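Local coordinates for CBS domain-containing protein (Thermoplasma acidophilum DSM 1728, PDB 1PVM) that is of unknown function but pairs CBS domains with a zinc-ribbon-like domain that binds a metal ion, at residues B[62-67]-B[171-176]; B[147-152]-B[157-162]; B[57-62]-B[141-146]. All coordinates share one frame; numbering follows the deposited sequence.

Contact 1: residues B[62-67]-B[171-176]; sequences IKRFIP and KVFRCS. With HG (mercury (II) ion), chain D.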
loop_
_atom_site.group_PDB
_atom_site.type_symbol
_atom_site.label_atom_id
_atom_site.label_comp_id
_atom_site.label_asym_id
_atom_site.label_seq_id
_atom_site.Cartn_x
_atom_site.Cartn_y
_atom_site.Cartn_z
ATOM N N ILE B 62 3.350 0.705 6.620
ATOM C CA ILE B 62 4.272 1.748 6.172
ATOM C C ILE B 62 4.365 2.899 7.183
ATOM O O ILE B 62 5.455 3.420 7.461
ATOM C CB ILE B 62 3.832 2.333 4.799
ATOM C CG1 ILE B 62 3.868 1.246 3.719
ATOM C CG2 ILE B 62 4.719 3.507 4.418
ATOM C CD1 ILE B 62 5.217 0.597 3.513
ATOM N N LYS B 63 3.225 3.281 7.747
ATOM C CA LYS B 63 3.169 4.392 8.697
ATOM C C LYS B 63 3.522 4.055 10.140
ATOM O O LYS B 63 4.129 4.865 10.839
ATOM C CB LYS B 63 1.767 5.020 8.691
ATOM C CG LYS B 63 1.375 5.755 7.414
ATOM C CD LYS B 63 2.023 7.130 7.315
ATOM C CE LYS B 63 1.566 8.056 8.434
ATOM N NZ LYS B 63 2.121 9.437 8.287
ATOM N N ARG B 64 3.148 2.862 10.587
ATOM C CA ARG B 64 3.380 2.502 11.974
ATOM C C ARG B 64 4.380 1.395 12.263
ATOM O O ARG B 64 4.829 1.257 13.399
ATOM C CB ARG B 64 2.031 2.199 12.620
ATOM C CG ARG B 64 1.037 3.326 12.379
ATOM C CD ARG B 64 -0.348 2.985 12.877
ATOM N NE ARG B 64 -0.761 3.882 13.950
ATOM C CZ ARG B 64 -0.207 3.912 15.157
ATOM N NH1 ARG B 64 0.790 3.088 15.452
ATOM N NH2 ARG B 64 -0.653 4.762 16.073
ATOM N N PHE B 65 4.734 0.599 11.261
ATOM C CA PHE B 65 5.723 -0.447 11.498
ATOM C C PHE B 65 7.126 -0.035 11.061
ATOM O O PHE B 65 8.060 -0.064 11.856
ATOM C CB PHE B 65 5.375 -1.745 10.776
ATOM C CG PHE B 65 6.529 -2.706 10.715
ATOM C CD1 PHE B 65 6.964 -3.365 11.860
ATOM C CD2 PHE B 65 7.228 -2.896 9.527
ATOM C CE1 PHE B 65 8.083 -4.198 11.825
ATOM C CE2 PHE B 65 8.346 -3.722 9.481
ATOM C CZ PHE B 65 8.773 -4.374 10.632
ATOM N N ILE B 66 7.279 0.334 9.796
ATOM C CA ILE B 66 8.597 0.704 9.296
ATOM C C ILE B 66 9.324 1.736 10.172
ATOM O O ILE B 66 10.505 1.568 10.467
ATOM C CB ILE B 66 8.523 1.220 7.839
ATOM C CG1 ILE B 66 7.934 0.138 6.920
ATOM C CG2 ILE B 66 9.912 1.605 7.349
ATOM C CD1 ILE B 66 8.783 -1.111 6.770
ATOM N N PRO B 67 8.631 2.805 10.613
ATOM C CA PRO B 67 9.297 3.814 11.449
ATOM C C PRO B 67 9.867 3.326 12.787
ATOM O O PRO B 67 10.681 4.016 13.396
ATOM C CB PRO B 67 8.219 4.880 11.627
ATOM C CG PRO B 67 7.431 4.772 10.341
ATOM C CD PRO B 67 7.293 3.273 10.207
ATOM N N LYS B 171 9.728 5.486 18.869
ATOM C CA LYS B 171 10.059 4.701 20.049
ATOM C C LYS B 171 8.818 4.019 20.603
ATOM O O LYS B 171 8.833 2.833 20.919
ATOM C CB LYS B 171 10.690 5.589 21.124
ATOM C CG LYS B 171 12.194 5.436 21.222
ATOM C CD LYS B 171 12.549 3.985 21.488
ATOM C CE LYS B 171 14.033 3.791 21.653
ATOM N NZ LYS B 171 14.364 2.352 21.710
ATOM N N VAL B 172 7.745 4.791 20.720
ATOM C CA VAL B 172 6.471 4.288 21.213
ATOM C C VAL B 172 5.396 5.222 20.696
ATOM O O VAL B 172 5.694 6.269 20.119
ATOM C CB VAL B 172 6.361 4.335 22.778
ATOM C CG1 VAL B 172 7.470 3.530 23.431
ATOM C CG2 VAL B 172 6.390 5.781 23.259
ATOM N N PHE B 173 4.146 4.815 20.882
ATOM C CA PHE B 173 3.010 5.655 20.552
ATOM C C PHE B 173 2.481 5.877 21.957
ATOM O O PHE B 173 2.297 4.925 22.718
ATOM C CB PHE B 173 1.981 4.938 19.674
ATOM C CG PHE B 173 2.239 5.096 18.200
ATOM C CD1 PHE B 173 3.087 4.218 17.529
ATOM C CD2 PHE B 173 1.684 6.159 17.495
ATOM C CE1 PHE B 173 3.383 4.398 16.179
ATOM C CE2 PHE B 173 1.977 6.345 16.141
ATOM C CZ PHE B 173 2.832 5.459 15.487
ATOM N N ARG B 174 2.275 7.138 22.307
ATOM C CA ARG B 174 1.826 7.502 23.643
ATOM C C ARG B 174 0.425 8.088 23.644
ATOM O O ARG B 174 0.085 8.902 22.794
ATOM C CB ARG B 174 2.815 8.514 24.227
ATOM C CG ARG B 174 2.467 9.074 25.594
ATOM C CD ARG B 174 3.522 10.101 25.996
ATOM N NE ARG B 174 4.861 9.518 25.929
ATOM C CZ ARG B 174 5.982 10.207 25.725
ATOM N NH1 ARG B 174 5.939 11.526 25.560
ATOM N NH2 ARG B 174 7.149 9.572 25.675
ATOM N N CYS B 175 -0.385 7.671 24.608
ATOM C CA CYS B 175 -1.743 8.183 24.714
ATOM C C CYS B 175 -1.737 9.674 25.058
ATOM O O CYS B 175 -0.974 10.123 25.920
ATOM C CB CYS B 175 -2.504 7.417 25.788
ATOM S SG CYS B 175 -4.163 8.062 26.043
ATOM N N SER B 176 -2.597 10.434 24.390
ATOM C CA SER B 176 -2.685 11.873 24.619
ATOM C C SER B 176 -3.624 12.229 25.772
ATOM O O SER B 176 -3.763 13.400 26.119
ATOM C CB SER B 176 -3.162 12.575 23.351
ATOM O OG SER B 176 -4.499 12.204 23.064
HETATM HG HG HG D . -5.038 6.053 27.375
#
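Arg64, on helix 58-65, and Phe173, on strand 170-175, meet with their CA atoms 9.1 Å apart and no hydrogen bond between the segments. The link is therefore made by side chains, and it is a cation-pi interaction. Arg64 CZ lies 3.5 Å from the centroid of the Phe173 ring, only 17° off the ring normal, which puts the guanidinium over the aromatic face. The two planes are inclined by 34°, so the group straddles the ring without lying flat on it: Arg64 NH1 is 3.0 Å from Phe173 CE1, and Arg64 NH2 is 3.1 Å from Phe173 CE2. This is tight packing. The long arginine chain bends at its CG-CD bond (chi3 117°), which turns the guanidinium over the ring. A leucine in place of Phe173 would probably leave the guanidinium without its aromatic face and freer to turn. Two residues on, Cys175 SG binds the mercury ion at 2.6 Å, together with Cys152, Cys155 and Cys180. The contact thus joins a CBS-domain helix to the metal-bearing ribbon: Phe173 also packs on Leu160 and Pro162 of the adjacent strand 160-164, and Arg64 touches the loop residue Arg82.

Contact 2: residues B[147-152]-B[157-162]; sequences DYQHLC and VGVLEP. With HG (mercury (II) ion), chain D.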
loop_
_atom_site.group_PDB
_atom_site.type_symbol
_atom_site.label_atom_id
_atom_site.label_comp_id
_atom_site.label_asym_id
_atom_site.label_seq_id
_atom_site.Cartn_x
_atom_site.Cartn_y
_atom_site.Cartn_z
ATOM N N ASP B 147 -4.378 10.572 7.955
ATOM C CA ASP B 147 -4.038 9.359 8.683
ATOM C C ASP B 147 -5.049 9.107 9.803
ATOM O O ASP B 147 -5.414 10.015 10.548
ATOM C CB ASP B 147 -2.612 9.455 9.246
ATOM C CG ASP B 147 -2.337 10.782 9.941
ATOM O OD1 ASP B 147 -2.447 11.839 9.279
ATOM O OD2 ASP B 147 -2.003 10.774 11.147
ATOM N N TYR B 148 -5.500 7.861 9.893
ATOM C CA TYR B 148 -6.483 7.420 10.880
ATOM C C TYR B 148 -6.063 7.724 12.316
ATOM O O TYR B 148 -4.916 7.501 12.684
ATOM C CB TYR B 148 -6.686 5.910 10.721
ATOM C CG TYR B 148 -7.794 5.305 11.560
ATOM C CD1 TYR B 148 -9.134 5.547 11.264
ATOM C CD2 TYR B 148 -7.499 4.452 12.629
ATOM C CE1 TYR B 148 -10.156 4.950 12.007
ATOM C CE2 TYR B 148 -8.516 3.849 13.380
ATOM C CZ TYR B 148 -9.838 4.101 13.060
ATOM O OH TYR B 148 -10.841 3.486 13.765
ATOM N N GLN B 149 -6.987 8.235 13.126
ATOM C CA GLN B 149 -6.676 8.511 14.531
ATOM C C GLN B 149 -6.807 7.218 15.320
ATOM O O GLN B 149 -7.916 6.708 15.499
ATOM C CB GLN B 149 -7.641 9.530 15.138
ATOM C CG GLN B 149 -7.281 10.985 14.920
ATOM C CD GLN B 149 -7.861 11.880 16.008
ATOM O OE1 GLN B 149 -9.023 11.729 16.404
ATOM N NE2 GLN B 149 -7.054 12.822 16.495
ATOM N N HIS B 150 -5.680 6.688 15.785
ATOM C CA HIS B 150 -5.685 5.456 16.566
ATOM C C HIS B 150 -5.969 5.794 18.024
ATOM O O HIS B 150 -5.326 6.673 18.599
ATOM C CB HIS B 150 -4.335 4.753 16.447
ATOM C CG HIS B 150 -3.996 4.338 15.048
ATOM N ND1 HIS B 150 -4.026 5.215 13.986
ATOM C CD2 HIS B 150 -3.618 3.143 14.540
ATOM C CE1 HIS B 150 -3.683 4.576 12.883
ATOM N NE2 HIS B 150 -3.429 3.318 13.191
ATOM N N LEU B 151 -6.928 5.093 18.623
ATOM C CA LEU B 151 -7.287 5.356 20.008
ATOM C C LEU B 151 -6.648 4.377 20.980
ATOM O O LEU B 151 -6.422 3.208 20.653
ATOM C CB LEU B 151 -8.811 5.351 20.164
ATOM C CG LEU B 151 -9.536 6.328 19.232
ATOM C CD1 LEU B 151 -11.016 6.306 19.532
ATOM C CD2 LEU B 151 -8.979 7.737 19.399
ATOM N N CYS B 152 -6.359 4.879 22.177
ATOM C CA CYS B 152 -5.727 4.100 23.232
ATOM C C CYS B 152 -6.558 2.911 23.702
ATOM O O CYS B 152 -7.727 3.062 24.039
ATOM C CB CYS B 152 -5.444 5.007 24.423
ATOM S SG CYS B 152 -4.642 4.151 25.779
ATOM N N VAL B 157 -10.277 6.448 24.930
ATOM C CA VAL B 157 -10.584 7.790 24.441
ATOM C C VAL B 157 -9.372 8.596 23.983
ATOM O O VAL B 157 -9.497 9.496 23.148
ATOM C CB VAL B 157 -11.321 8.611 25.515
ATOM C CG1 VAL B 157 -12.694 8.032 25.751
ATOM C CG2 VAL B 157 -10.527 8.605 26.803
ATOM N N GLY B 158 -8.207 8.272 24.528
ATOM C CA GLY B 158 -7.004 8.992 24.165
ATOM C C GLY B 158 -6.516 8.672 22.768
ATOM O O GLY B 158 -6.788 7.598 22.231
ATOM N N VAL B 159 -5.800 9.621 22.174
ATOM C CA VAL B 159 -5.249 9.441 20.835
ATOM C C VAL B 159 -3.788 9.028 20.959
ATOM O O VAL B 159 -3.012 9.679 21.660
ATOM C CB VAL B 159 -5.331 10.750 20.008
ATOM C CG1 VAL B 159 -4.601 10.575 18.680
ATOM C CG2 VAL B 159 -6.786 11.118 19.758
ATOM N N LEU B 160 -3.421 7.934 20.296
ATOM C CA LEU B 160 -2.044 7.452 20.331
ATOM C C LEU B 160 -1.202 8.293 19.378
ATOM O O LEU B 160 -1.429 8.287 18.170
ATOM C CB LEU B 160 -1.987 5.978 19.923
ATOM C CG LEU B 160 -2.674 5.003 20.886
ATOM C CD1 LEU B 160 -2.617 3.600 20.317
ATOM C CD2 LEU B 160 -1.991 5.055 22.245
ATOM N N GLU B 161 -0.235 9.021 19.932
ATOM C CA GLU B 161 0.637 9.892 19.148
ATOM C C GLU B 161 2.061 9.348 19.133
ATOM O O GLU B 161 2.531 8.796 20.124
ATOM C CB GLU B 161 0.648 11.304 19.745
ATOM C CG GLU B 161 -0.718 11.984 19.848
ATOM C CD GLU B 161 -1.254 12.468 18.507
ATOM O OE1 GLU B 161 -2.332 13.104 18.493
ATOM O OE2 GLU B 161 -0.603 12.215 17.467
ATOM N N PRO B 162 2.770 9.516 18.009
ATOM C CA PRO B 162 4.153 9.048 17.838
ATOM C C PRO B 162 5.162 9.809 18.692
ATOM O O PRO B 162 5.076 11.024 18.809
ATOM C CB PRO B 162 4.432 9.293 16.351
ATOM C CG PRO B 162 3.072 9.471 15.723
ATOM C CD PRO B 162 2.273 10.158 16.780
HETATM HG HG HG D . -5.038 6.053 27.375
HETATM O O HOH W 1 -3.337 8.111 16.041
#
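Leu151 and Val159 form a single backbone bridge, CA to CA 4.6 Å, as a non-hydrogen-bonded pair with one hydrogen bond before it and one after. In the first, Leu160 N donates to His150 O at 2.8 Å with a nearly straight N-H...O angle of 172°. In the second, Cys152 N gives its hydrogen to Gly158 O, again at 2.8 Å, tilted from the carbonyl plane. Gly158 O is also approached by Leu151 CA at 3.2 Å, a CA-H...O contact. A water molecule extends the connection: it accepts from His150 N and donates to Leu160 O at 2.9 Å. The imidazole is tied down within its own segment, where His150 ND1 donates to Tyr148 O at 2.8 Å, the carbonyl lying near the ring plane although the donor stands above the carbonyl plane. Val159 N is satisfied by Ser176 OG, and Tyr148 OH by Pro84 O.

Apolar contacts fill in around these bonds. Leu160 CD2 reaches Cys152 CB, while Leu151 CD2 meets Val159 CG2 at 4.0 Å. With SG anti to the backbone N (chi1 -179°), Cys152 binds the mercury ion at 2.5 Å, beside Cys155, Cys175 and Cys180. A CxxC turn closed by such backbone bonds is consistent with the knuckle of a zinc ribbon. The touching parts run 106° apart, so the 147-152 loop, which follows helix 133-145, crosses the start of the hairpin whose strands are 160-164 and 170-175.

Contact 3: residues B[57-62]-B[141-146]; sequences SERSII and LSHRTK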
loop_
_atom_site.group_PDB
_atom_site.type_symbol
_atom_site.label_atom_id
_atom_site.label_comp_id
_atom_site.label_asym_id
_atom_site.label_seq_id
_atom_site.Cartn_x
_atom_site.Cartn_y
_atom_site.Cartn_z
ATOM N N SER B 57 -3.540 -2.990 7.495
ATOM C CA SER B 57 -3.494 -2.632 6.078
ATOM C C SER B 57 -2.066 -2.329 5.634
ATOM O O SER B 57 -1.162 -2.235 6.458
ATOM C CB SER B 57 -4.353 -1.392 5.829
ATOM O OG SER B 57 -3.801 -0.260 6.486
ATOM N N GLU B 58 -1.863 -2.168 4.331
ATOM C CA GLU B 58 -0.529 -1.856 3.825
ATOM C C GLU B 58 -0.029 -0.544 4.410
ATOM O O GLU B 58 1.102 -0.453 4.885
ATOM C CB GLU B 58 -0.529 -1.710 2.305
ATOM C CG GLU B 58 -0.469 -2.991 1.520
ATOM C CD GLU B 58 -0.111 -2.729 0.064
ATOM O OE1 GLU B 58 -0.887 -2.042 -0.636
ATOM O OE2 GLU B 58 0.956 -3.205 -0.375
ATOM N N ARG B 59 -0.878 0.477 4.356
ATOM C CA ARG B 59 -0.506 1.785 4.867
ATOM C C ARG B 59 -0.188 1.737 6.363
ATOM O O ARG B 59 0.734 2.416 6.817
ATOM C CB ARG B 59 -1.620 2.805 4.576
ATOM C CG ARG B 59 -1.267 4.253 4.924
ATOM C CD ARG B 59 0.030 4.704 4.268
ATOM N NE ARG B 59 -0.036 4.652 2.811
ATOM C CZ ARG B 59 -0.705 5.518 2.054
ATOM N NH1 ARG B 59 -1.372 6.520 2.612
ATOM N NH2 ARG B 59 -0.707 5.375 0.735
ATOM N N SER B 60 -0.926 0.934 7.131
ATOM C CA SER B 60 -0.653 0.859 8.569
ATOM C C SER B 60 0.778 0.351 8.795
ATOM O O SER B 60 1.465 0.796 9.709
ATOM C CB SER B 60 -1.670 -0.051 9.287
ATOM O OG SER B 60 -1.507 -1.423 8.968
ATOM N N ILE B 61 1.224 -0.568 7.946
ATOM C CA ILE B 61 2.576 -1.112 8.054
ATOM C C ILE B 61 3.620 -0.054 7.680
ATOM O O ILE B 61 4.648 0.086 8.348
ATOM C CB ILE B 61 2.720 -2.355 7.145
ATOM C CG1 ILE B 61 1.805 -3.464 7.670
ATOM C CG2 ILE B 61 4.162 -2.815 7.095
ATOM C CD1 ILE B 61 1.608 -4.623 6.720
ATOM N N ILE B 62 3.350 0.705 6.620
ATOM C CA ILE B 62 4.272 1.748 6.172
ATOM C C ILE B 62 4.365 2.899 7.183
ATOM O O ILE B 62 5.455 3.420 7.461
ATOM C CB ILE B 62 3.832 2.333 4.799
ATOM C CG1 ILE B 62 3.868 1.246 3.719
ATOM C CG2 ILE B 62 4.719 3.507 4.418
ATOM C CD1 ILE B 62 5.217 0.597 3.513
ATOM N N LEU B 141 -7.280 10.980 -2.725
ATOM C CA LEU B 141 -6.567 12.143 -2.197
ATOM C C LEU B 141 -6.542 12.134 -0.671
ATOM O O LEU B 141 -5.523 12.456 -0.046
ATOM C CB LEU B 141 -7.215 13.438 -2.699
ATOM C CG LEU B 141 -7.002 13.731 -4.187
ATOM C CD1 LEU B 141 -7.751 14.995 -4.575
ATOM C CD2 LEU B 141 -5.513 13.881 -4.474
ATOM N N SER B 142 -7.662 11.761 -0.064
ATOM C CA SER B 142 -7.732 11.716 1.392
ATOM C C SER B 142 -6.825 10.636 1.969
ATOM O O SER B 142 -6.267 10.806 3.051
ATOM C CB SER B 142 -9.169 11.481 1.854
ATOM O OG SER B 142 -9.967 12.629 1.622
ATOM N N HIS B 143 -6.677 9.525 1.253
ATOM C CA HIS B 143 -5.824 8.439 1.731
ATOM C C HIS B 143 -4.352 8.831 1.696
ATOM O O HIS B 143 -3.556 8.376 2.520
ATOM C CB HIS B 143 -6.044 7.181 0.892
ATOM C CG HIS B 143 -5.213 6.015 1.326
ATOM N ND1 HIS B 143 -5.269 5.493 2.601
ATOM C CD2 HIS B 143 -4.299 5.274 0.656
ATOM C CE1 HIS B 143 -4.424 4.481 2.698
ATOM N NE2 HIS B 143 -3.824 4.328 1.532
ATOM N N ARG B 144 -3.985 9.678 0.741
ATOM C CA ARG B 144 -2.600 10.120 0.634
ATOM C C ARG B 144 -2.240 11.158 1.693
ATOM O O ARG B 144 -1.137 11.149 2.242
ATOM C CB ARG B 144 -2.340 10.723 -0.747
ATOM C CG ARG B 144 -0.915 11.231 -0.921
ATOM C CD ARG B 144 -0.605 11.554 -2.373
ATOM N NE ARG B 144 -1.000 12.904 -2.763
ATOM C CZ ARG B 144 -0.455 14.015 -2.273
ATOM N NH1 ARG B 144 0.508 13.943 -1.361
ATOM N NH2 ARG B 144 -0.856 15.203 -2.711
ATOM N N THR B 145 -3.190 12.033 1.998
ATOM C CA THR B 145 -2.955 13.129 2.926
ATOM C C THR B 145 -3.372 12.978 4.385
ATOM O O THR B 145 -2.804 13.632 5.261
ATOM C CB THR B 145 -3.605 14.399 2.372
ATOM O OG1 THR B 145 -4.993 14.148 2.132
ATOM C CG2 THR B 145 -2.950 14.800 1.054
ATOM N N LYS B 146 -4.356 12.130 4.659
ATOM C CA LYS B 146 -4.816 11.961 6.034
ATOM C C LYS B 146 -4.437 10.613 6.628
ATOM O O LYS B 146 -4.216 9.640 5.910
ATOM C CB LYS B 146 -6.334 12.124 6.105
ATOM C CG LYS B 146 -6.882 13.381 5.458
ATOM C CD LYS B 146 -8.399 13.328 5.470
ATOM C CE LYS B 146 -9.015 14.393 4.594
ATOM N NZ LYS B 146 -10.482 14.179 4.450
#
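Arg59 and His143 stack within the CBS-domain part of the chain, joining helix 58-65 of the first CBS domain to helix 133-145. Their side chains approach from opposite directions and meet flat: the centres of guanidinium and imidazole are 3.9 Å apart and the planes are inclined by 21°. The overlap is offset, with His143 NE2 over the guanidinium face, 3.4 Å from Arg59 CZ. Although NE2 is close to both terminal nitrogens, the angles are poor, so the evidence is for stacking, not for a hydrogen bond between the flat groups. Arg59 starts with CG anti to its own N (chi1 -173°), then folds at chi2 and chi3, which curls the guanidinium back over the ring; its CB touches His143 CE1 at 3.8 Å.

The stronger polar partners lie outside the pair. Arg59 NE makes a salt bridge to Glu58 of the second subunit, and the reciprocal bridge is formed by Glu58 here with Arg59 there, so the stack stands at the dimer interface. His143 ND1 is bonded to Gly105 O, which helps to fix the ring's rotation. Arg144, a lesser contributor, skirts the guanidinium edge with its CA and sends NH1 to His39 O of the second subunit. Across the contact itself one polar bond is made, and it is weak: Arg59 NH1 donates to His143 O at 2.9 Å, with an angle of 129° at the hydrogen.

Overall arrangement
From the N terminus, helix 58-65 supplies the first side of two long-range contacts, which share Ile62. Contact 3 closes first, when the chain reaches the end of helix 133-145, and ties that helix to helix 58-65 of the first CBS domain. The chain then enters the metal-bearing ribbon, where contact 2 closes a short loop over the CxxC turn. Contact 1 closes last, on strand 170-175. Contacts 1 and 3 therefore cross, whereas 3 and 2 follow in series and 2 falls wholly within the span of 1. Contacts 1 and 2 meet in the hairpin, where Arg174 N lies 2.8 Å from Glu161 O, a probable hydrogen bond, and at the common mercury ion.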